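Local coordinates for protein biotin transporter BioY (Lactococcus lactis subsp. cremoris, PDB 4DVE) that binds biotin as the membrane-embedded S component of an energy-coupling factor (ECF) transporter, probably passing the vitamin on for import driven by ATP-binding partner subunits, at residues Q51-M56 / A177-V182; Y66-V71 / F108-I113; G100-A105 / I149-Q154. One frame throughout, in Å; residues are numbered along the deposited sequence.

Interaction 1. Residues Q51-M56 / A177-V182. With BTN (biotin), chain D.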
loop_
_atom_site.group_PDB
_atom_site.type_symbol
_atom_site.label_atom_id
_atom_site.label_comp_id
_atom_site.label_asym_id
_atom_site.label_seq_id
_atom_site.Cartn_x
_atom_site.Cartn_y
_atom_site.Cartn_z
ATOM N N GLN A 51 -6.373 -4.653 -3.202
ATOM C CA GLN A 51 -5.957 -4.333 -1.830
ATOM C C GLN A 51 -4.705 -3.433 -1.721
ATOM O O GLN A 51 -4.566 -2.656 -0.762
ATOM C CB GLN A 51 -5.820 -5.653 -1.043
ATOM C CG GLN A 51 -5.433 -5.541 0.392
ATOM C CD GLN A 51 -5.629 -6.846 1.168
ATOM O OE1 GLN A 51 -6.478 -6.922 2.083
ATOM N NE2 GLN A 51 -4.837 -7.850 0.845
ATOM N N ASN A 52 -3.789 -3.531 -2.697
ATOM C CA ASN A 52 -2.629 -2.672 -2.698
ATOM C C ASN A 52 -2.963 -1.172 -2.780
ATOM O O ASN A 52 -2.159 -0.342 -2.376
ATOM C CB ASN A 52 -1.579 -3.087 -3.744
ATOM C CG ASN A 52 -2.087 -3.007 -5.157
ATOM O OD1 ASN A 52 -3.226 -3.387 -5.429
ATOM N ND2 ASN A 52 -1.231 -2.531 -6.081
HETATM N N MSE A 53 -4.152 -0.812 -3.250
HETATM C CA MSE A 53 -4.559 0.598 -3.236
HETATM C C MSE A 53 -4.594 1.178 -1.813
HETATM O O MSE A 53 -4.228 2.358 -1.576
HETATM C CB MSE A 53 -5.929 0.728 -3.902
HETATM C CG MSE A 53 -6.355 2.198 -3.953
HETATM SE SE MSE A 53 -8.022 2.428 -4.993
HETATM C CE MSE A 53 -9.245 1.671 -3.655
ATOM N N GLY A 54 -5.096 0.392 -0.863
ATOM C CA GLY A 54 -5.183 0.854 0.524
ATOM C C GLY A 54 -3.797 1.099 1.121
ATOM O O GLY A 54 -3.617 1.990 1.960
ATOM N N ILE A 55 -2.845 0.265 0.714
ATOM C CA ILE A 55 -1.467 0.402 1.107
ATOM C C ILE A 55 -0.922 1.738 0.606
ATOM O O ILE A 55 -0.194 2.410 1.317
ATOM C CB ILE A 55 -0.565 -0.728 0.546
ATOM C CG1 ILE A 55 -1.109 -2.120 0.919
ATOM C CG2 ILE A 55 0.871 -0.550 1.048
ATOM C CD1 ILE A 55 -1.340 -2.326 2.408
HETATM N N MSE A 56 -1.315 2.120 -0.604
HETATM C CA MSE A 56 -0.865 3.362 -1.213
HETATM C C MSE A 56 -1.399 4.577 -0.505
HETATM O O MSE A 56 -0.700 5.602 -0.408
HETATM C CB MSE A 56 -1.335 3.469 -2.669
HETATM C CG MSE A 56 -0.654 2.474 -3.562
HETATM SE SE MSE A 56 -1.294 2.682 -5.423
HETATM C CE MSE A 56 -1.142 0.798 -5.996
ATOM N N ALA A 177 -3.249 4.263 -8.207
ATOM C CA ALA A 177 -2.436 5.396 -7.757
ATOM C C ALA A 177 -3.163 6.735 -8.012
ATOM O O ALA A 177 -3.093 7.649 -7.168
ATOM C CB ALA A 177 -1.064 5.390 -8.438
ATOM N N ILE A 178 -3.843 6.844 -9.166
ATOM C CA ILE A 178 -4.588 8.048 -9.526
ATOM C C ILE A 178 -5.750 8.232 -8.556
ATOM O O ILE A 178 -5.999 9.352 -8.071
ATOM C CB ILE A 178 -5.222 8.014 -10.950
ATOM C CG1 ILE A 178 -4.210 7.904 -12.102
ATOM C CG2 ILE A 178 -6.082 9.229 -11.199
ATOM C CD1 ILE A 178 -2.909 8.620 -11.920
ATOM N N LEU A 179 -6.492 7.155 -8.314
ATOM C CA LEU A 179 -7.628 7.224 -7.383
ATOM C C LEU A 179 -7.138 7.536 -5.972
ATOM O O LEU A 179 -7.823 8.240 -5.212
ATOM C CB LEU A 179 -8.429 5.911 -7.376
ATOM C CG LEU A 179 -9.296 5.666 -8.614
ATOM C CD1 LEU A 179 -9.772 4.211 -8.675
ATOM C CD2 LEU A 179 -10.478 6.636 -8.610
ATOM N N THR A 180 -5.971 6.982 -5.618
ATOM C CA THR A 180 -5.327 7.295 -4.333
ATOM C C THR A 180 -5.117 8.804 -4.161
ATOM O O THR A 180 -5.525 9.383 -3.153
ATOM C CB THR A 180 -3.988 6.544 -4.147
ATOM O OG1 THR A 180 -4.241 5.137 -3.952
ATOM C CG2 THR A 180 -3.202 7.102 -2.938
ATOM N N VAL A 181 -4.513 9.445 -5.151
ATOM C CA VAL A 181 -4.245 10.880 -5.055
ATOM C C VAL A 181 -5.558 11.671 -4.960
ATOM O O VAL A 181 -5.708 12.528 -4.067
ATOM C CB VAL A 181 -3.326 11.380 -6.176
ATOM C CG1 VAL A 181 -3.104 12.911 -6.081
ATOM C CG2 VAL A 181 -2.000 10.629 -6.108
ATOM N N VAL A 182 -6.521 11.350 -5.831
ATOM C CA VAL A 182 -7.831 12.022 -5.806
ATOM C C VAL A 182 -8.514 11.875 -4.432
ATOM O O VAL A 182 -8.925 12.869 -3.817
ATOM C CB VAL A 182 -8.790 11.477 -6.898
ATOM C CG1 VAL A 182 -10.168 12.113 -6.759
ATOM C CG2 VAL A 182 -8.229 11.735 -8.301
HETATM C C11 BTN D . -1.477 -11.557 -1.635
HETATM O O11 BTN D . -2.628 -11.302 -1.214
HETATM O O12 BTN D . -1.004 -12.693 -1.490
HETATM C C10 BTN D . -0.616 -10.475 -2.316
HETATM C C9 BTN D . -0.945 -10.285 -3.798
HETATM C C8 BTN D . -0.001 -9.237 -4.433
HETATM C C7 BTN D . -0.501 -8.804 -5.820
HETATM C C2 BTN D . 0.381 -7.747 -6.461
HETATM S S1 BTN D . 0.278 -6.189 -5.563
HETATM C C6 BTN D . 0.953 -5.308 -6.954
HETATM C C5 BTN D . 0.437 -5.992 -8.244
HETATM N N1 BTN D . -0.797 -5.394 -8.686
HETATM C C3 BTN D . -1.832 -6.226 -8.617
HETATM O O3 BTN D . -2.990 -5.960 -8.943
HETATM N N2 BTN D . -1.391 -7.407 -8.149
HETATM C C4 BTN D . 0.030 -7.427 -7.908
#
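Selenomethionines Met-53 and Met-56 reach from the N-terminal part of helix 52-80 onto helix 170-189, a helix-helix contact inside the six-helix membrane fold of this S component. The short axes of 52-56 and 177-182 approach to 9.3 Å at a crossing angle of -42°, so the side chains bridge the interval. The tight part centres on Thr-180, whose CA is 6.7 Å from the CA of Met-56, the nearest such pair. Its OG1 sits in the fork between the two selenomethionines, 3.6 Å from Met-56 CB and equally far from Met-53 CG. These are van der Waals contacts; the hydroxyl itself is hydrogen-bonded to the carbonyl O of Lys-176, one turn back in its own helix. With OG1 lying beside the backbone N (chi1 -70°), the group can make that bond and still present its oxygen to helix 52-80. Next to it the Met-56 chain runs up to the backbone of Ala-177, its SE 3.8 Å from Ala-177 N, while Val-140 of helix 128-155 packs on the same side chain.

The looser side is where Met-53 SE meets Leu-179. The Met-53 chain and the Thr-180 side chain point opposite ways as they pass, and SE comes only to 4.2 Å from Leu-179 CB; Leu-179 is exposed, whereas the other four touching residues are buried.

Asn-52, at the biotin end of the same turn, makes no contact with 177-182 but ties the two helices together through polar bonds: OD1 accepts from Lys-176 NZ and ND2 bonds Asp-173 OD1, a carboxylate oxygen that also binds biotin. Its amide thus probably helps to position Asp-173, and it touches the ligand itself, ND2 lying 3.6 Å from biotin C6 in the thiophane ring.

Interaction 2. Residues Y66-V71 / F108-I113. With BNG (nonyl beta-D-glucopyranoside), chain F.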
loop_
_atom_site.group_PDB
_atom_site.type_symbol
_atom_site.label_atom_id
_atom_site.label_comp_id
_atom_site.label_asym_id
_atom_site.label_seq_id
_atom_site.Cartn_x
_atom_site.Cartn_y
_atom_site.Cartn_z
ATOM N N TYR A 66 2.317 6.799 11.337
ATOM C CA TYR A 66 1.005 6.178 11.542
ATOM C C TYR A 66 0.492 5.435 10.319
ATOM O O TYR A 66 -0.206 4.431 10.458
ATOM C CB TYR A 66 0.003 7.197 12.084
ATOM C CG TYR A 66 0.443 7.690 13.451
ATOM C CD1 TYR A 66 0.407 6.861 14.570
ATOM C CD2 TYR A 66 0.956 8.959 13.609
ATOM C CE1 TYR A 66 0.860 7.308 15.811
ATOM C CE2 TYR A 66 1.427 9.403 14.825
ATOM C CZ TYR A 66 1.375 8.580 15.917
ATOM O OH TYR A 66 1.836 9.100 17.112
ATOM N N GLY A 67 0.870 5.882 9.121
ATOM C CA GLY A 67 0.588 5.096 7.919
ATOM C C GLY A 67 1.255 3.739 7.967
ATOM O O GLY A 67 0.645 2.708 7.654
ATOM N N THR A 68 2.509 3.715 8.413
ATOM C CA THR A 68 3.232 2.464 8.556
ATOM C C THR A 68 2.652 1.554 9.640
ATOM O O THR A 68 2.574 0.325 9.479
ATOM C CB THR A 68 4.740 2.726 8.799
ATOM O OG1 THR A 68 5.249 3.514 7.713
ATOM C CG2 THR A 68 5.514 1.421 8.887
ATOM N N ILE A 69 2.225 2.158 10.743
ATOM C CA ILE A 69 1.615 1.402 11.819
ATOM C C ILE A 69 0.323 0.754 11.320
ATOM O O ILE A 69 0.086 -0.412 11.604
ATOM C CB ILE A 69 1.391 2.295 13.059
ATOM C CG1 ILE A 69 2.756 2.648 13.685
ATOM C CG2 ILE A 69 0.488 1.631 14.104
ATOM C CD1 ILE A 69 2.655 3.641 14.825
ATOM N N SER A 70 -0.513 1.508 10.610
ATOM C CA SER A 70 -1.767 0.963 10.082
ATOM C C SER A 70 -1.574 -0.256 9.181
ATOM O O SER A 70 -2.351 -1.223 9.268
ATOM C CB SER A 70 -2.521 2.014 9.253
ATOM O OG SER A 70 -3.223 2.859 10.094
ATOM N N VAL A 71 -0.616 -0.153 8.257
ATOM C CA VAL A 71 -0.262 -1.255 7.328
ATOM C C VAL A 71 0.370 -2.406 8.098
ATOM O O VAL A 71 0.079 -3.584 7.858
ATOM C CB VAL A 71 0.648 -0.763 6.152
ATOM C CG1 VAL A 71 1.232 -1.937 5.345
ATOM C CG2 VAL A 71 -0.150 0.188 5.255
ATOM N N PHE A 108 6.915 -1.062 3.693
ATOM C CA PHE A 108 7.754 0.126 3.543
ATOM C C PHE A 108 7.117 1.251 2.744
ATOM O O PHE A 108 7.555 2.387 2.828
ATOM C CB PHE A 108 9.074 -0.268 2.866
ATOM C CG PHE A 108 9.882 -1.183 3.690
ATOM C CD1 PHE A 108 10.733 -0.678 4.672
ATOM C CD2 PHE A 108 9.754 -2.557 3.550
ATOM C CE1 PHE A 108 11.465 -1.541 5.472
ATOM C CE2 PHE A 108 10.481 -3.424 4.345
ATOM C CZ PHE A 108 11.335 -2.921 5.312
ATOM N N THR A 109 6.107 0.920 1.954
ATOM C CA THR A 109 5.442 1.871 1.066
ATOM C C THR A 109 4.901 3.113 1.789
ATOM O O THR A 109 5.171 4.222 1.332
ATOM C CB THR A 109 4.332 1.152 0.263
ATOM O OG1 THR A 109 4.967 0.204 -0.604
ATOM C CG2 THR A 109 3.443 2.105 -0.550
ATOM N N PRO A 110 4.163 2.940 2.903
ATOM C CA PRO A 110 3.619 4.160 3.551
ATOM C C PRO A 110 4.690 5.019 4.154
ATOM O O PRO A 110 4.543 6.220 4.165
ATOM C CB PRO A 110 2.665 3.628 4.637
ATOM C CG PRO A 110 2.835 2.170 4.646
ATOM C CD PRO A 110 3.592 1.706 3.469
ATOM N N PHE A 111 5.791 4.412 4.599
ATOM C CA PHE A 111 6.902 5.190 5.111
ATOM C C PHE A 111 7.537 6.029 3.990
ATOM O O PHE A 111 7.756 7.224 4.121
ATOM C CB PHE A 111 7.974 4.286 5.747
ATOM C CG PHE A 111 9.192 5.049 6.105
ATOM C CD1 PHE A 111 10.302 5.051 5.273
ATOM C CD2 PHE A 111 9.185 5.887 7.219
ATOM C CE1 PHE A 111 11.417 5.822 5.584
ATOM C CE2 PHE A 111 10.295 6.661 7.537
ATOM C CZ PHE A 111 11.404 6.633 6.709
ATOM N N LEU A 112 7.823 5.384 2.870
ATOM C CA LEU A 112 8.400 6.077 1.741
ATOM C C LEU A 112 7.502 7.168 1.219
ATOM O O LEU A 112 7.962 8.284 1.006
ATOM C CB LEU A 112 8.754 5.090 0.630
ATOM C CG LEU A 112 9.880 4.137 1.029
ATOM C CD1 LEU A 112 9.983 2.938 0.052
ATOM C CD2 LEU A 112 11.209 4.887 1.107
ATOM N N ILE A 113 6.238 6.855 0.966
ATOM C CA ILE A 113 5.295 7.855 0.449
ATOM C C ILE A 113 5.158 9.030 1.448
ATOM O O ILE A 113 5.294 10.203 1.078
ATOM C CB ILE A 113 3.916 7.231 0.134
ATOM C CG1 ILE A 113 4.026 6.310 -1.102
ATOM C CG2 ILE A 113 2.869 8.323 -0.095
ATOM C CD1 ILE A 113 2.730 5.602 -1.494
HETATM C C1 BNG F . 9.806 8.903 10.656
HETATM C C2 BNG F . 9.241 10.318 10.598
HETATM C C3 BNG F . 9.925 11.132 9.507
HETATM C C4 BNG F . 11.442 11.021 9.611
HETATM C C5 BNG F . 11.874 9.565 9.730
HETATM C C6 BNG F . 13.384 9.457 9.912
HETATM C "C1'" BNG F . 9.478 6.800 11.680
HETATM C "C2'" BNG F . 8.163 6.030 11.693
HETATM C "C3'" BNG F . 8.324 4.684 12.389
HETATM C "C4'" BNG F . 7.532 3.599 11.670
HETATM C "C5'" BNG F . 6.855 2.666 12.668
HETATM C "C6'" BNG F . 7.054 1.208 12.274
HETATM C "C7'" BNG F . 5.803 0.388 12.565
HETATM C "C8'" BNG F . 6.062 -1.099 12.353
HETATM C "C9'" BNG F . 4.787 -1.899 12.503
HETATM O O1 BNG F . 9.211 8.199 11.745
HETATM O O2 BNG F . 7.834 10.259 10.338
HETATM O O3 BNG F . 9.539 12.507 9.624
HETATM O O4 BNG F . 12.044 11.604 8.450
HETATM O O5 BNG F . 11.218 8.964 10.844
HETATM O O6 BNG F . 13.670 8.674 11.076
#
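Two antiparallel transmembrane helices, 52-80 and 100-119, pack closely here, beside a bound nonyl glucoside detergent, on a side that probably faces lipid in the membrane. The axes of 66-71 and 108-113 run at 168° to each other with a closest approach of 7.8 Å, and the CA atoms of Thr-68 and Pro-110 are 5.3 Å apart. Gly-67 permits this closeness: with no side chain of its own, it receives the Pro-110 ring directly against its backbone, Pro-110 CB lying 3.6 Å from Gly-67 C. The next atom of that ring, Pro-110 CG, touches Val-71 CG2 at 3.6 Å, the two side chains meeting at a slant. Val-71 brings CG2 to this spot because it sits beside the backbone N, with CG1 anti to that N (chi1 169°).

On the detergent side Thr-68 and Phe-111 lie alongside each other, pointing the same way. Thr-68 OG1 is 3.4 Å from Phe-111 CB, and close to Phe-111 N as well, but the angle there is too poor for a hydrogen bond; the hydroxyl bonds instead to the carbonyl O of Pro-64. The methyl CG2 of Thr-68 meets the nonyl chain at BNG C6', 3.7 Å away, while the edge of the Phe-111 ring, at CE2, approaches the sugar carbon BNG C1 in the ring plane.

Helix 108-113 is kinked where the N atoms of residues 110 and 111 lack a bond to the turn before. With no hydrogen bond across the segments, cohesion rests largely on apolar packing of Pro-110 against Gly-67 and Val-71, and the polar group of Thr-68 is satisfied within its own helix.

Interaction 3. Residues G100-A105 / I149-Q154. With BTN (biotin), chain D.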
loop_
_atom_site.group_PDB
_atom_site.type_symbol
_atom_site.label_atom_id
_atom_site.label_comp_id
_atom_site.label_asym_id
_atom_site.label_seq_id
_atom_site.Cartn_x
_atom_site.Cartn_y
_atom_site.Cartn_z
ATOM N N GLY A 100 4.942 -13.061 -1.823
ATOM C CA GLY A 100 5.582 -12.579 -0.586
ATOM C C GLY A 100 6.308 -11.247 -0.715
ATOM O O GLY A 100 6.240 -10.391 0.176
ATOM N N GLY A 101 6.996 -11.070 -1.833
ATOM C CA GLY A 101 7.770 -9.870 -2.095
ATOM C C GLY A 101 6.931 -8.607 -2.129
ATOM O O GLY A 101 7.336 -7.580 -1.573
ATOM N N TYR A 102 5.767 -8.677 -2.779
ATOM C CA TYR A 102 4.884 -7.534 -2.854
ATOM C C TYR A 102 4.457 -7.123 -1.434
ATOM O O TYR A 102 4.463 -5.942 -1.078
ATOM C CB TYR A 102 3.639 -7.832 -3.687
ATOM C CG TYR A 102 3.908 -8.295 -5.101
ATOM C CD1 TYR A 102 4.096 -7.376 -6.157
ATOM C CD2 TYR A 102 3.985 -9.667 -5.391
ATOM C CE1 TYR A 102 4.313 -7.823 -7.460
ATOM C CE2 TYR A 102 4.211 -10.118 -6.684
ATOM C CZ TYR A 102 4.389 -9.204 -7.715
ATOM O OH TYR A 102 4.633 -9.700 -8.991
ATOM N N ARG A 103 4.128 -8.123 -0.633
ATOM C CA ARG A 103 3.656 -7.934 0.754
ATOM C C ARG A 103 4.683 -7.314 1.692
ATOM O O ARG A 103 4.347 -6.441 2.497
ATOM C CB ARG A 103 3.148 -9.268 1.300
ATOM C CG ARG A 103 1.771 -9.524 0.741
ATOM C CD ARG A 103 1.514 -10.928 0.321
ATOM N NE ARG A 103 1.515 -11.840 1.408
ATOM C CZ ARG A 103 1.143 -13.105 1.319
ATOM N NH1 ARG A 103 1.152 -13.842 2.415
ATOM N NH2 ARG A 103 0.735 -13.621 0.175
ATOM N N ILE A 104 5.928 -7.738 1.568
ATOM C CA ILE A 104 7.003 -7.170 2.344
ATOM C C ILE A 104 7.248 -5.736 1.902
ATOM O O ILE A 104 7.441 -4.868 2.741
ATOM C CB ILE A 104 8.297 -8.008 2.224
ATOM C CG1 ILE A 104 8.078 -9.387 2.853
ATOM C CG2 ILE A 104 9.459 -7.308 2.909
ATOM C CD1 ILE A 104 9.153 -10.412 2.508
ATOM N N ALA A 105 7.205 -5.480 0.590
ATOM C CA ALA A 105 7.349 -4.128 0.076
ATOM C C ALA A 105 6.235 -3.217 0.628
ATOM O O ALA A 105 6.481 -2.025 0.895
ATOM C CB ALA A 105 7.365 -4.103 -1.465
ATOM N N ILE A 149 11.126 -9.625 -8.222
ATOM C CA ILE A 149 12.386 -10.270 -7.850
ATOM C C ILE A 149 12.148 -11.468 -6.948
ATOM O O ILE A 149 12.713 -12.571 -7.149
ATOM C CB ILE A 149 13.353 -9.266 -7.207
ATOM C CG1 ILE A 149 13.796 -8.251 -8.249
ATOM C CG2 ILE A 149 14.608 -9.938 -6.638
ATOM C CD1 ILE A 149 14.445 -7.049 -7.596
ATOM N N TRP A 150 11.308 -11.274 -5.953
ATOM C CA TRP A 150 10.963 -12.350 -5.044
ATOM C C TRP A 150 10.327 -13.511 -5.771
ATOM O O TRP A 150 10.714 -14.662 -5.577
ATOM C CB TRP A 150 10.019 -11.833 -3.993
ATOM C CG TRP A 150 9.568 -12.860 -3.010
ATOM C CD1 TRP A 150 8.631 -13.872 -3.182
ATOM C CD2 TRP A 150 9.963 -12.945 -1.619
ATOM N NE1 TRP A 150 8.471 -14.599 -2.036
ATOM C CE2 TRP A 150 9.233 -14.080 -1.051
ATOM C CE3 TRP A 150 10.815 -12.207 -0.799
ATOM C CZ2 TRP A 150 9.370 -14.442 0.286
ATOM C CZ3 TRP A 150 10.947 -12.586 0.547
ATOM C CH2 TRP A 150 10.245 -13.680 1.074
ATOM N N LEU A 151 9.364 -13.200 -6.631
ATOM C CA LEU A 151 8.725 -14.196 -7.464
ATOM C C LEU A 151 9.719 -15.043 -8.267
ATOM O O LEU A 151 9.616 -16.263 -8.288
ATOM C CB LEU A 151 7.720 -13.530 -8.401
ATOM C CG LEU A 151 7.001 -14.444 -9.387
ATOM C CD1 LEU A 151 6.124 -15.491 -8.681
ATOM C CD2 LEU A 151 6.252 -13.575 -10.394
ATOM N N SER A 152 10.655 -14.376 -8.930
ATOM C CA SER A 152 11.704 -15.030 -9.698
ATOM C C SER A 152 12.435 -16.073 -8.844
ATOM O O SER A 152 12.603 -17.229 -9.242
ATOM C CB SER A 152 12.699 -13.978 -10.209
ATOM O OG SER A 152 13.714 -14.597 -10.958
ATOM N N PHE A 153 12.836 -15.660 -7.651
ATOM C CA PHE A 153 13.539 -16.561 -6.743
ATOM C C PHE A 153 12.627 -17.643 -6.208
ATOM O O PHE A 153 12.983 -18.789 -6.234
ATOM C CB PHE A 153 14.219 -15.801 -5.591
ATOM C CG PHE A 153 15.539 -15.184 -5.973
ATOM C CD1 PHE A 153 16.698 -15.960 -6.012
ATOM C CD2 PHE A 153 15.634 -13.835 -6.288
ATOM C CE1 PHE A 153 17.915 -15.392 -6.369
ATOM C CE2 PHE A 153 16.848 -13.263 -6.644
ATOM C CZ PHE A 153 17.987 -14.042 -6.681
ATOM N N GLN A 154 11.440 -17.323 -5.723
ATOM C CA GLN A 154 10.683 -18.400 -5.053
ATOM C C GLN A 154 9.977 -19.364 -6.001
ATOM O O GLN A 154 9.736 -20.487 -5.632
ATOM C CB GLN A 154 9.782 -17.895 -3.907
ATOM C CG GLN A 154 8.373 -17.551 -4.247
ATOM C CD GLN A 154 7.463 -18.722 -4.534
ATOM O OE1 GLN A 154 7.298 -19.651 -3.752
ATOM N NE2 GLN A 154 6.824 -18.639 -5.639
HETATM C C11 BTN D . -1.477 -11.557 -1.635
HETATM O O11 BTN D . -2.628 -11.302 -1.214
HETATM O O12 BTN D . -1.004 -12.693 -1.490
HETATM C C10 BTN D . -0.616 -10.475 -2.316
HETATM C C9 BTN D . -0.945 -10.285 -3.798
HETATM C C8 BTN D . -0.001 -9.237 -4.433
HETATM C C7 BTN D . -0.501 -8.804 -5.820
HETATM C C2 BTN D . 0.381 -7.747 -6.461
HETATM S S1 BTN D . 0.278 -6.189 -5.563
HETATM C C6 BTN D . 0.953 -5.308 -6.954
HETATM C C5 BTN D . 0.437 -5.992 -8.244
HETATM N N1 BTN D . -0.797 -5.394 -8.686
HETATM C C3 BTN D . -1.832 -6.226 -8.617
HETATM O O3 BTN D . -2.990 -5.960 -8.943
HETATM N N2 BTN D . -1.391 -7.407 -8.149
HETATM C C4 BTN D . 0.030 -7.427 -7.908
#
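Helices 100-119 and 128-155 run roughly antiparallel here, the axes of 100-105 and 149-154 crossing at 145° with a closest approach of 8.7 Å, and the CA atoms of Gly-101 and Trp-150 come within 5.0 Å. Two glycines make this possible. The Trp-150 indole lies with one face against the backbone of Gly-100 and Gly-101: Gly-101 N is 3.3 Å from Trp-150 CG, above the ring plane toward its rim, and Gly-100 CA makes a CH-pi contact with the five-membered ring, 4.1 Å from its centroid and 23° off the normal. The first torsion of Trp-150 turns CG away from the backbone N, which lays the indole over the two glycines. Its six-membered ring is met at CZ3 by Ile-104 CD1, 3.4 Å away, the two side chains crossing at about a right angle. The indole rotation is further fixed by a hydrogen bond from NE1 to the carbonyl O of Gly-97, just ahead of helix 100-119.

Away from the tryptophan, the same helix turn faces biotin. Tyr-102 OH loosely approaches Leu-151 CD2 and is hydrogen-bonded to Asn-166 ND2, while one face of its ring lies over the ligand, with biotin C2 3.7 Å above the plane and offset toward the rim. Arg-103, its chain bent at chi2 and chi3, carries NH2 to the biotin carboxylate, 2.6 Å from O12; the bond is weak in angle, at 119°. Ser-99 OG also bonds NH2, and Ser-94 OG bonds NH1, which helps place the guanidinium.

The chemistry therefore divides by side: packing of the indole on glycine backbone and on Ile-104 joins the helices, while Tyr-102 offers biotin an apolar face and Arg-103 a positive charge that probably helps to stabilise its carboxylate, although the bond to O12 is bent.

The three contacts share helices in sequence: interactions 1 and 2 both use helix 52-80, and interactions 2 and 3 both use helix 100-119. Interaction 1 touches interaction 2 directly, Met-56 O lying 3.6 Å from Ile-113 CD1 and Ile-55 CD1 3.9 Å from Val-71 CG1, with centres 13 Å apart. Interactions 1 and 3 do not touch, their nearest atoms being about 6 Å apart and their centres 20 Å, yet both meet biotin, interaction 1 through Asn-52 at the thiophane ring, interaction 3 from that ring (Tyr-102) to the carboxylate (Arg-103). Interaction 2 stands apart from this pocket, the Val-71 side chain about 12 Å from biotin, and borders bound detergent instead.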